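Serine protease inhibitor 2 (Anopheles gambiae, PDB 3PZF) inhibits the clip-domain serine proteases CLIPB9, CLIPB10 and CLIPB4, thereby restraining melanization in the mosquito hemolymph. Local coordinates at residues 77-80 and 84-87; 96-99 and 105-108; 375-380 and 384-389. All coordinates share one frame; numbering follows the deposited sequence.

Contact 1 of 3, residues 77-80 and 84-87; sequences VIQN and DHTR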
ATOM      1  N   VAL A  77      -8.276  12.108   6.308  1.00 44.36           N
ATOM      2  CA  VAL A  77      -7.467  11.989   5.123  1.00 40.21           C
ATOM      3  C   VAL A  77      -7.215  13.361   4.504  1.00 36.92           C
ATOM      4  O   VAL A  77      -6.250  13.556   3.773  1.00 45.70           O
ATOM      5  CB  VAL A  77      -8.192  11.054   4.113  1.00 44.67           C
ATOM      6  CG1 VAL A  77      -8.000  11.511   2.673  1.00 42.80           C
ATOM      7  CG2 VAL A  77      -7.761   9.627   4.322  1.00 40.50           C
ATOM      8  N   ILE A  78      -8.076  14.326   4.808  1.00 45.83           N
ATOM      9  CA  ILE A  78      -7.959  15.666   4.246  1.00 47.82           C
ATOM     10  C   ILE A  78      -7.115  16.562   5.153  1.00 52.51           C
ATOM     11  O   ILE A  78      -7.120  16.385   6.370  1.00 44.74           O
ATOM     12  CB  ILE A  78      -9.365  16.305   4.039  1.00 43.74           C
ATOM     13  CG1 ILE A  78     -10.185  15.469   3.043  1.00 50.61           C
ATOM     14  CG2 ILE A  78      -9.255  17.774   3.600  1.00 43.38           C
ATOM     15  CD1 ILE A  78      -9.439  15.059   1.774  1.00 37.16           C
ATOM     16  N   GLN A  79      -6.414  17.531   4.554  1.00 38.78           N
ATOM     17  CA  GLN A  79      -5.510  18.396   5.294  1.00 52.24           C
ATOM     18  C   GLN A  79      -6.195  19.671   5.735  1.00 61.05           C
ATOM     19  O   GLN A  79      -6.505  20.527   4.912  1.00 55.69           O
ATOM     20  CB  GLN A  79      -4.292  18.753   4.439  1.00 53.67           C
ATOM     21  CG  GLN A  79      -3.453  17.556   4.028  1.00 45.69           C
ATOM     22  CD  GLN A  79      -3.046  16.688   5.205  1.00 53.14           C
ATOM     23  OE1 GLN A  79      -3.248  15.477   5.179  1.00 54.19           O
ATOM     24  NE2 GLN A  79      -2.465  17.303   6.242  1.00 47.92           N
ATOM     25  N   ASN A  80      -6.419  19.798   7.040  1.00 69.85           N
ATOM     26  CA  ASN A  80      -7.034  21.000   7.605  1.00 76.97           C
ATOM     27  C   ASN A  80      -8.232  21.498   6.787  1.00 79.83           C
ATOM     28  O   ASN A  80      -8.500  22.706   6.735  1.00 75.53           O
ATOM     29  CB  ASN A  80      -5.991  22.116   7.730  1.00 78.58           C
ATOM     30  N   ASP A  84      -6.272  23.861  -1.008  1.00 38.81           N
ATOM     31  CA  ASP A  84      -4.958  24.207  -1.536  1.00 40.28           C
ATOM     32  C   ASP A  84      -3.876  23.398  -0.830  1.00 42.55           C
ATOM     33  O   ASP A  84      -2.922  22.930  -1.464  1.00 41.05           O
ATOM     34  CB  ASP A  84      -4.670  25.685  -1.325  1.00 48.36           C
ATOM     35  CG  ASP A  84      -3.321  26.090  -1.880  1.00 64.45           C
ATOM     36  OD1 ASP A  84      -3.167  26.047  -3.120  1.00 68.34           O
ATOM     37  OD2 ASP A  84      -2.419  26.447  -1.084  1.00 76.05           O
ATOM     38  N   HIS A  85      -4.013  23.272   0.489  1.00 41.23           N
ATOM     39  CA  HIS A  85      -3.045  22.529   1.292  1.00 40.94           C
ATOM     40  C   HIS A  85      -3.136  21.058   0.945  1.00 29.73           C
ATOM     41  O   HIS A  85      -2.140  20.339   0.971  1.00 31.56           O
ATOM     42  CB  HIS A  85      -3.342  22.654   2.780  1.00 43.89           C
ATOM     43  CG  HIS A  85      -2.272  22.073   3.659  1.00 58.86           C
ATOM     44  ND1 HIS A  85      -1.032  21.697   3.178  1.00 56.09           N
ATOM     45  CD2 HIS A  85      -2.248  21.819   4.990  1.00 70.10           C
ATOM     46  CE1 HIS A  85      -0.299  21.227   4.172  1.00 59.93           C
ATOM     47  NE2 HIS A  85      -1.012  21.291   5.283  1.00 64.63           N
ATOM     48  N   THR A  86      -4.356  20.598   0.678  1.00 35.59           N
ATOM     49  CA  THR A  86      -4.569  19.170   0.444  1.00 31.85           C
ATOM     50  C   THR A  86      -3.871  18.767  -0.847  1.00 28.78           C
ATOM     51  O   THR A  86      -3.153  17.764  -0.888  1.00 27.80           O
ATOM     52  CB  THR A  86      -6.078  18.830   0.401  1.00 35.22           C
ATOM     53  OG1 THR A  86      -6.654  19.092   1.688  1.00 38.53           O
ATOM     54  CG2 THR A  86      -6.330  17.365   0.037  1.00 25.13           C
ATOM     55  N   ARG A  87      -4.074  19.558  -1.891  1.00 28.47           N
ATOM     56  CA  ARG A  87      -3.433  19.321  -3.165  1.00 31.20           C
ATOM     57  C   ARG A  87      -1.913  19.344  -3.043  1.00 34.13           C
ATOM     58  O   ARG A  87      -1.268  18.424  -3.506  1.00 33.21           O
ATOM     59  CB  ARG A  87      -3.897  20.340  -4.193  1.00 30.92           C
ATOM     60  CG  ARG A  87      -5.314  20.068  -4.674  1.00 27.36           C
ATOM     61  CD  ARG A  87      -5.912  21.316  -5.411  1.00 30.46           C
ATOM     62  NE  ARG A  87      -7.320  21.076  -5.724  1.00 29.22           N
ATOM     63  CZ  ARG A  87      -8.127  21.975  -6.292  1.00 31.76           C
ATOM     64  NH1 ARG A  87      -7.662  23.171  -6.626  1.00 35.70           N
ATOM     65  NH2 ARG A  87      -9.398  21.671  -6.532  1.00 30.66           N
TER

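Contact 2 of 3, residues 96-99 and 105-108; sequences SAQQ and DLNI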
ATOM      1  N   SER A  96       7.553  12.737  -4.237  1.00 31.79           N
ATOM      2  CA  SER A  96       8.714  12.280  -3.485  1.00 28.84           C
ATOM      3  C   SER A  96       8.838  10.767  -3.675  1.00 34.44           C
ATOM      4  O   SER A  96       9.934  10.231  -3.824  1.00 33.88           O
ATOM      5  CB  SER A  96       8.561  12.570  -1.992  1.00 28.88           C
ATOM      6  OG  SER A  96       9.624  11.991  -1.228  1.00 32.17           O
ATOM      7  N   ALA A  97       7.702  10.080  -3.653  1.00 25.72           N
ATOM      8  CA  ALA A  97       7.717   8.610  -3.746  1.00 29.92           C
ATOM      9  C   ALA A  97       8.064   8.130  -5.143  1.00 31.30           C
ATOM     10  O   ALA A  97       8.839   7.183  -5.307  1.00 33.48           O
ATOM     11  CB  ALA A  97       6.366   8.027  -3.348  1.00 23.91           C
ATOM     12  N   GLN A  98       7.479   8.773  -6.149  1.00 29.91           N
ATOM     13  CA  GLN A  98       7.558   8.282  -7.516  1.00 36.83           C
ATOM     14  C   GLN A  98       8.669   8.959  -8.275  1.00 46.61           C
ATOM     15  O   GLN A  98       8.819   8.731  -9.475  1.00 45.21           O
ATOM     16  CB  GLN A  98       6.279   8.570  -8.286  1.00 35.18           C
ATOM     17  CG  GLN A  98       5.055   7.860  -7.822  1.00 30.18           C
ATOM     18  CD  GLN A  98       3.883   8.230  -8.696  1.00 33.29           C
ATOM     19  OE1 GLN A  98       3.506   7.481  -9.588  1.00 31.53           O
ATOM     20  NE2 GLN A  98       3.334   9.411  -8.482  1.00 45.47           N
ATOM     21  N   GLN A  99       9.432   9.796  -7.582  1.00 38.97           N
ATOM     22  CA  GLN A  99      10.432  10.622  -8.252  1.00 51.78           C
ATOM     23  C   GLN A  99      11.193   9.745  -9.230  1.00 55.87           C
ATOM     24  O   GLN A  99      11.649   8.663  -8.869  1.00 50.62           O
ATOM     25  CB  GLN A  99      11.400  11.241  -7.233  1.00 41.10           C
ATOM     26  N   ASP A 105      12.383   2.294  -9.051  1.00 29.33           N
ATOM     27  CA  ASP A 105      11.278   2.634  -9.924  1.00 29.90           C
ATOM     28  C   ASP A 105      10.029   2.386  -9.110  1.00 31.40           C
ATOM     29  O   ASP A 105       9.729   1.251  -8.750  1.00 28.62           O
ATOM     30  CB  ASP A 105      11.317   1.722 -11.136  1.00 35.88           C
ATOM     31  CG  ASP A 105      10.488   2.234 -12.272  1.00 56.11           C
ATOM     32  OD1 ASP A 105       9.748   3.224 -12.075  1.00 62.56           O
ATOM     33  OD2 ASP A 105      10.579   1.643 -13.363  1.00 65.36           O
ATOM     34  N   LEU A 106       9.305   3.448  -8.792  1.00 29.75           N
ATOM     35  CA  LEU A 106       8.051   3.282  -8.089  1.00 22.05           C
ATOM     36  C   LEU A 106       6.960   4.016  -8.849  1.00 28.12           C
ATOM     37  O   LEU A 106       7.123   5.191  -9.184  1.00 27.44           O
ATOM     38  CB  LEU A 106       8.172   3.794  -6.669  1.00 22.91           C
ATOM     39  CG  LEU A 106       6.984   3.370  -5.781  1.00 29.13           C
ATOM     40  CD1 LEU A 106       7.406   3.258  -4.334  1.00 31.12           C
ATOM     41  CD2 LEU A 106       5.818   4.357  -5.933  1.00 29.31           C
ATOM     42  N   ASN A 107       5.853   3.342  -9.143  1.00 24.98           N
ATOM     43  CA  ASN A 107       4.756   4.021  -9.850  1.00 26.15           C
ATOM     44  C   ASN A 107       3.425   3.764  -9.162  1.00 29.81           C
ATOM     45  O   ASN A 107       3.077   2.614  -8.879  1.00 26.48           O
ATOM     46  CB  ASN A 107       4.692   3.607 -11.325  1.00 27.93           C
ATOM     47  CG  ASN A 107       3.732   4.472 -12.133  1.00 35.15           C
ATOM     48  OD1 ASN A 107       3.717   5.699 -11.988  1.00 33.36           O
ATOM     49  ND2 ASN A 107       2.922   3.841 -12.976  1.00 31.29           N
ATOM     50  N   ILE A 108       2.701   4.845  -8.869  1.00 27.67           N
ATOM     51  CA  ILE A 108       1.333   4.753  -8.382  1.00 23.18           C
ATOM     52  C   ILE A 108       0.403   5.206  -9.515  1.00 29.09           C
ATOM     53  O   ILE A 108       0.567   6.300 -10.068  1.00 30.64           O
ATOM     54  CB  ILE A 108       1.145   5.649  -7.153  1.00 19.29           C
ATOM     55  CG1 ILE A 108       1.996   5.130  -5.984  1.00 20.60           C
ATOM     56  CG2 ILE A 108      -0.324   5.738  -6.736  1.00 26.37           C
ATOM     57  CD1 ILE A 108       2.140   6.225  -4.881  1.00 21.77           C
TER
HETATM   58  O   HOH W   1       7.769   6.637 -11.088  1.00 37.53           O
HETATM   59  O   HOH W   2      10.196   6.049 -10.350  1.00 45.40           O

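Contact 3 of 3, residues 375-380 and 384-389; sequences IFFIED and GTMLFA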
ATOM      1  N   ILE A 375       4.640  -8.863   9.802  1.00 19.49           N
ATOM      2  CA  ILE A 375       4.098  -7.688   9.111  1.00 20.08           C
ATOM      3  C   ILE A 375       5.262  -6.988   8.453  1.00 18.83           C
ATOM      4  O   ILE A 375       6.365  -7.016   8.980  1.00 18.49           O
ATOM      5  CB  ILE A 375       3.462  -6.760  10.163  1.00 20.16           C
ATOM      6  CG1 ILE A 375       2.298  -7.515  10.834  1.00 25.39           C
ATOM      7  CG2 ILE A 375       3.028  -5.370   9.528  1.00 17.48           C
ATOM      8  CD1 ILE A 375       1.934  -7.020  12.259  1.00 26.79           C
ATOM      9  N   PHE A 376       5.045  -6.379   7.289  1.00 19.21           N
ATOM     10  CA  PHE A 376       6.069  -5.544   6.692  1.00 15.21           C
ATOM     11  C   PHE A 376       5.422  -4.288   6.108  1.00 17.78           C
ATOM     12  O   PHE A 376       4.198  -4.253   5.876  1.00 19.03           O
ATOM     13  CB  PHE A 376       6.832  -6.297   5.603  1.00 15.38           C
ATOM     14  CG  PHE A 376       5.978  -6.698   4.426  1.00 15.89           C
ATOM     15  CD1 PHE A 376       5.351  -7.956   4.383  1.00 16.81           C
ATOM     16  CD2 PHE A 376       5.817  -5.838   3.340  1.00 16.83           C
ATOM     17  CE1 PHE A 376       4.542  -8.315   3.296  1.00 17.55           C
ATOM     18  CE2 PHE A 376       5.013  -6.203   2.245  1.00 18.92           C
ATOM     19  CZ  PHE A 376       4.381  -7.445   2.229  1.00 18.68           C
ATOM     20  N   PHE A 377       6.229  -3.252   5.914  1.00 18.24           N
ATOM     21  CA  PHE A 377       5.772  -2.056   5.210  1.00 15.19           C
ATOM     22  C   PHE A 377       6.953  -1.352   4.552  1.00 15.66           C
ATOM     23  O   PHE A 377       8.104  -1.549   4.949  1.00 20.31           O
ATOM     24  CB  PHE A 377       4.927  -1.104   6.103  1.00 15.32           C
ATOM     25  CG  PHE A 377       5.643  -0.523   7.294  1.00 17.85           C
ATOM     26  CD1 PHE A 377       5.655  -1.184   8.514  1.00 18.97           C
ATOM     27  CD2 PHE A 377       6.239   0.742   7.219  1.00 20.63           C
ATOM     28  CE1 PHE A 377       6.285  -0.608   9.630  1.00 21.27           C
ATOM     29  CE2 PHE A 377       6.881   1.302   8.345  1.00 18.25           C
ATOM     30  CZ  PHE A 377       6.887   0.616   9.535  1.00 19.55           C
ATOM     31  N   ILE A 378       6.672  -0.610   3.486  1.00 17.98           N
ATOM     32  CA  ILE A 378       7.705   0.176   2.834  1.00 17.39           C
ATOM     33  C   ILE A 378       7.337   1.625   3.041  1.00 21.32           C
ATOM     34  O   ILE A 378       6.193   2.005   2.776  1.00 17.00           O
ATOM     35  CB  ILE A 378       7.768  -0.129   1.341  1.00 17.13           C
ATOM     36  CG1 ILE A 378       8.203  -1.601   1.150  1.00 17.31           C
ATOM     37  CG2 ILE A 378       8.796   0.814   0.655  1.00 20.95           C
ATOM     38  CD1 ILE A 378       8.219  -2.014  -0.288  1.00 21.55           C
ATOM     39  N   GLU A 379       8.292   2.426   3.497  1.00 17.09           N
ATOM     40  CA  GLU A 379       8.008   3.832   3.798  1.00 17.06           C
ATOM     41  C   GLU A 379       8.971   4.754   3.059  1.00 20.41           C
ATOM     42  O   GLU A 379      10.114   4.390   2.822  1.00 20.71           O
ATOM     43  CB  GLU A 379       8.112   3.996   5.313  1.00 22.20           C
ATOM     44  CG  GLU A 379       8.495   5.327   5.873  1.00 30.47           C
ATOM     45  CD  GLU A 379       8.565   5.233   7.380  1.00 30.90           C
ATOM     46  OE1 GLU A 379       7.566   4.791   7.976  1.00 23.67           O
ATOM     47  OE2 GLU A 379       9.623   5.545   7.964  1.00 32.03           O
ATOM     48  N   ASP A 380       8.464   5.921   2.666  1.00 18.36           N
ATOM     49  CA  ASP A 380       9.275   7.057   2.228  1.00 19.77           C
ATOM     50  C   ASP A 380       9.839   7.689   3.505  1.00 23.56           C
ATOM     51  O   ASP A 380       9.104   8.254   4.294  1.00 24.69           O
ATOM     52  CB  ASP A 380       8.379   8.042   1.450  1.00 22.99           C
ATOM     53  CG  ASP A 380       9.132   9.283   0.973  1.00 27.58           C
ATOM     54  OD1 ASP A 380      10.173   9.634   1.570  1.00 29.47           O
ATOM     55  OD2 ASP A 380       8.680   9.902  -0.021  1.00 23.53           O
ATOM     56  N   GLY A 384       7.577  10.053   5.729  1.00 24.66           N
ATOM     57  CA  GLY A 384       6.793   9.165   6.566  1.00 21.04           C
ATOM     58  C   GLY A 384       5.730   8.340   5.842  1.00 26.11           C
ATOM     59  O   GLY A 384       4.998   7.585   6.469  1.00 24.12           O
ATOM     60  N   THR A 385       5.660   8.476   4.524  1.00 21.96           N
ATOM     61  CA  THR A 385       4.572   7.907   3.741  1.00 20.23           C
ATOM     62  C   THR A 385       4.577   6.382   3.792  1.00 19.74           C
ATOM     63  O   THR A 385       5.616   5.766   3.541  1.00 19.89           O
ATOM     64  CB  THR A 385       4.727   8.341   2.274  1.00 21.20           C
ATOM     65  OG1 THR A 385       5.108   9.730   2.225  1.00 20.46           O
ATOM     66  CG2 THR A 385       3.395   8.128   1.479  1.00 19.81           C
ATOM     67  N   MET A 386       3.419   5.782   4.095  1.00 17.51           N
ATOM     68  CA  MET A 386       3.298   4.322   4.145  1.00 19.15           C
ATOM     69  C   MET A 386       2.856   3.807   2.768  1.00 19.27           C
ATOM     70  O   MET A 386       1.661   3.694   2.488  1.00 18.72           O
ATOM     71  CB  MET A 386       2.306   3.898   5.236  1.00 19.49           C
ATOM     72  CG  MET A 386       2.532   2.462   5.793  1.00 19.34           C
ATOM     73  SD  MET A 386       1.225   1.961   6.933  1.00 20.57           S
ATOM     74  CE  MET A 386       2.026   0.540   7.699  1.00 23.60           C
ATOM     75  N   LEU A 387       3.835   3.548   1.902  1.00 16.09           N
ATOM     76  CA  LEU A 387       3.578   3.256   0.502  1.00 15.91           C
ATOM     77  C   LEU A 387       3.090   1.823   0.271  1.00 19.33           C
ATOM     78  O   LEU A 387       2.249   1.583  -0.596  1.00 19.40           O
ATOM     79  CB  LEU A 387       4.839   3.525  -0.315  1.00 17.47           C
ATOM     80  CG  LEU A 387       5.231   5.015  -0.308  1.00 22.18           C
ATOM     81  CD1 LEU A 387       6.662   5.142  -0.813  1.00 23.32           C
ATOM     82  CD2 LEU A 387       4.229   5.757  -1.216  1.00 22.87           C
ATOM     83  N   PHE A 388       3.648   0.874   1.026  1.00 16.67           N
ATOM     84  CA  PHE A 388       3.176  -0.535   1.012  1.00 22.05           C
ATOM     85  C   PHE A 388       2.970  -0.983   2.440  1.00 17.24           C
ATOM     86  O   PHE A 388       3.730  -0.561   3.323  1.00 17.86           O
ATOM     87  CB  PHE A 388       4.214  -1.491   0.409  1.00 20.20           C
ATOM     88  CG  PHE A 388       4.332  -1.416  -1.090  1.00 17.19           C
ATOM     89  CD1 PHE A 388       3.777  -2.418  -1.897  1.00 23.53           C
ATOM     90  CD2 PHE A 388       5.046  -0.380  -1.693  1.00 17.39           C
ATOM     91  CE1 PHE A 388       3.919  -2.369  -3.270  1.00 20.46           C
ATOM     92  CE2 PHE A 388       5.181  -0.330  -3.081  1.00 20.34           C
ATOM     93  CZ  PHE A 388       4.607  -1.324  -3.867  1.00 20.55           C
ATOM     94  N   ALA A 389       1.985  -1.841   2.673  1.00 16.18           N
ATOM     95  CA  ALA A 389       1.840  -2.517   3.976  1.00 17.30           C
ATOM     96  C   ALA A 389       1.366  -3.928   3.693  1.00 19.46           C
ATOM     97  O   ALA A 389       0.583  -4.147   2.769  1.00 17.03           O
ATOM     98  CB  ALA A 389       0.829  -1.817   4.849  1.00 18.46           C
TER
HETATM   99  O   HOH W   3       4.970   4.751   7.093  1.00 21.79           O
HETATM  100  O   HOH W   4       5.989   9.853  -0.240  1.00 25.30           O

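Contact 1 of 3, residues 77-80 and 84-87
Gln79 lies against the first turn of helix 83-98, with its CB held between the hydroxyl of Thr86 and the imidazole of His85. The loop before helix D of the serpin fold here folds back on the start of that helix. Two observations define the meeting with His85: Gln79 CB is 3.7 Å from His85 CD2, and it stands 4.1 Å from the centroid of the His85 ring at 28° from the ring normal, a CH-pi contact over the face. His85 has CG anti to its own backbone N (chi1 -172°), which directs the imidazole toward the loop and turns one of its faces to the Gln79 methylene. Beyond CB the glutamine bends, with CG passing 4.1 Å from Thr86 CA and the amide carried away toward Gln22, whose NE2 is hydrogen-bonded to Gln79 OE1.

Ile78, the residue before Gln79, adds a second touch. Its branch methyl CG2 meets Thr86 OG1 at 3.5 Å, the two side chains meeting at a slant, while the isoleucine also rests on Tyr56 of helix 45-58. Thr86 is buried, its side chain touching Thr53 of helix 45-58 and Tyr132 of helix 122-132. Its hydroxyl has two backbone partners: it donates to Asn82 O, four residues earlier, and accepts from the loop. That second bond, from Gln79 N to Thr86 OG1, is long at 3.3 Å, with an angle of 150° at the hydrogen.

Contact 2 of 3, residues 96-99 and 105-108
A largely buried helix-to-strand contact, combining side-chain packing with backbone and water contacts, brings Gln98 and Ala97 at the C-terminal end of helix 83-98 against Leu106 on the first residues of strand 105-115. The closest chain approach is Gln98 to Leu106, where Gln98 CA lies 3.5 Å from Leu106 O in a CA-H...O contact with 131° at the hydrogen. Gln98 CG packs 4.1 Å from Leu106 CD2. Leu106 CB also lies 3.7 Å from Ala97 O, a carbonyl that is hydrogen-bonded to Tyr104 OH.

Two waters sit between the backbone polar atoms of Gln98 and Leu106. Water 2 accepts from Leu106 N at 3.2 Å and is 3.1 Å from Gln98 O; water 1 lies 2.8 Å from Gln98 O and near Leu106 O, but that second approach is too short to be read with confidence. The extended Gln98 side chain crosses that of Ile108 at about a right angle. Asn107 ND2 is hydrogen-bonded to His158 O.

Backbone bonds of Asp105 to Lys186 and of Asn107 to Tyr184 place this strand beside strand 177-188. This connection from helix D into strand 2 of the large central sheet A is part of the serpin fold.

Contact 3 of 3, residues 375-380 and 384-389
Ile378 and Phe388 form the hydrogen-bonded pair of an antiparallel beta hairpin, strands 374-380 and 386-392, the C-terminal hairpin of serpin sheet B. Ile378 N donates to Phe388 O at 2.9 Å, from above the carbonyl plane. In return Ile378 O accepts two amides: Leu387 N at 3.0 Å, almost in line with the C=O bond, and Phe388 N, longer but straighter (170° at the hydrogen), in the carbonyl plane on a lone pair. Two consecutive residues thus face one, a classic beta bulge, and the register slips by one before Glu379 pairs with Met386.

Nearer the turn, Asp380 N donates to Thr385 O and Gly384 N to Asp380 O at 2.8 Å. Gly384, with phi of 92°, and Thr385 both face Asp380, a G1 bulge. Waters extend this polar end: water 3 donates to Glu379 OE1 and Gly384 O, and water 4 joins Thr385 OG1 to Asp380 OD2. Both carboxylates are buried but have further partners, Arg21 in a salt bridge with Glu379 OE1 and Ser96 OG hydrogen-bonded to Asp380 OD2.

Packing takes over outward. Ile378 and Phe388 lie side by side, pointing the same way toward strand 177-188, with Ile378 CD1 3.8 Å from Phe388 CD2. The opposite face of the hairpin carries Phe377, Met386 and Ala389, the latter two against Pro45 and helix 24-35. The extended Met386 runs across Phe377 at about a right angle. Phe377 has CG between its backbone N and carbonyl carbon, and this chi1 of 62° turns the ring away toward Tyr247, while CB, placed by the backbone, stays beside the partner strand; Phe377 CB is 3.7 Å from Met386 CE and only 3.1 Å from Phe388 O.

In the fold
Contacts 1 and 2 grip helix 83-98 near its two ends, their centres 20 Å apart and their nearest atoms about 11 Å apart. Contact 3 is similarly remote from contact 1 but touches contact 2 directly, with 13 Å between centres. The polar part of their junction spans 2.6 Å, from Ser96 OG to Asp380 OD2; in the apolar part Leu387 meets Ala97 (CD2 to CB, 3.8 Å) and Leu106 (CD1 to CD1, 4.1 Å). Strand 177-188 pairs with strand 105-115 of contact 2, receives side chains of contact 3 and pairs with strand 345-346 in the hinge region, which is required for peptidase binding. The inferred reactive bond, Lys359-Phe360, lies in an unmodelled loop.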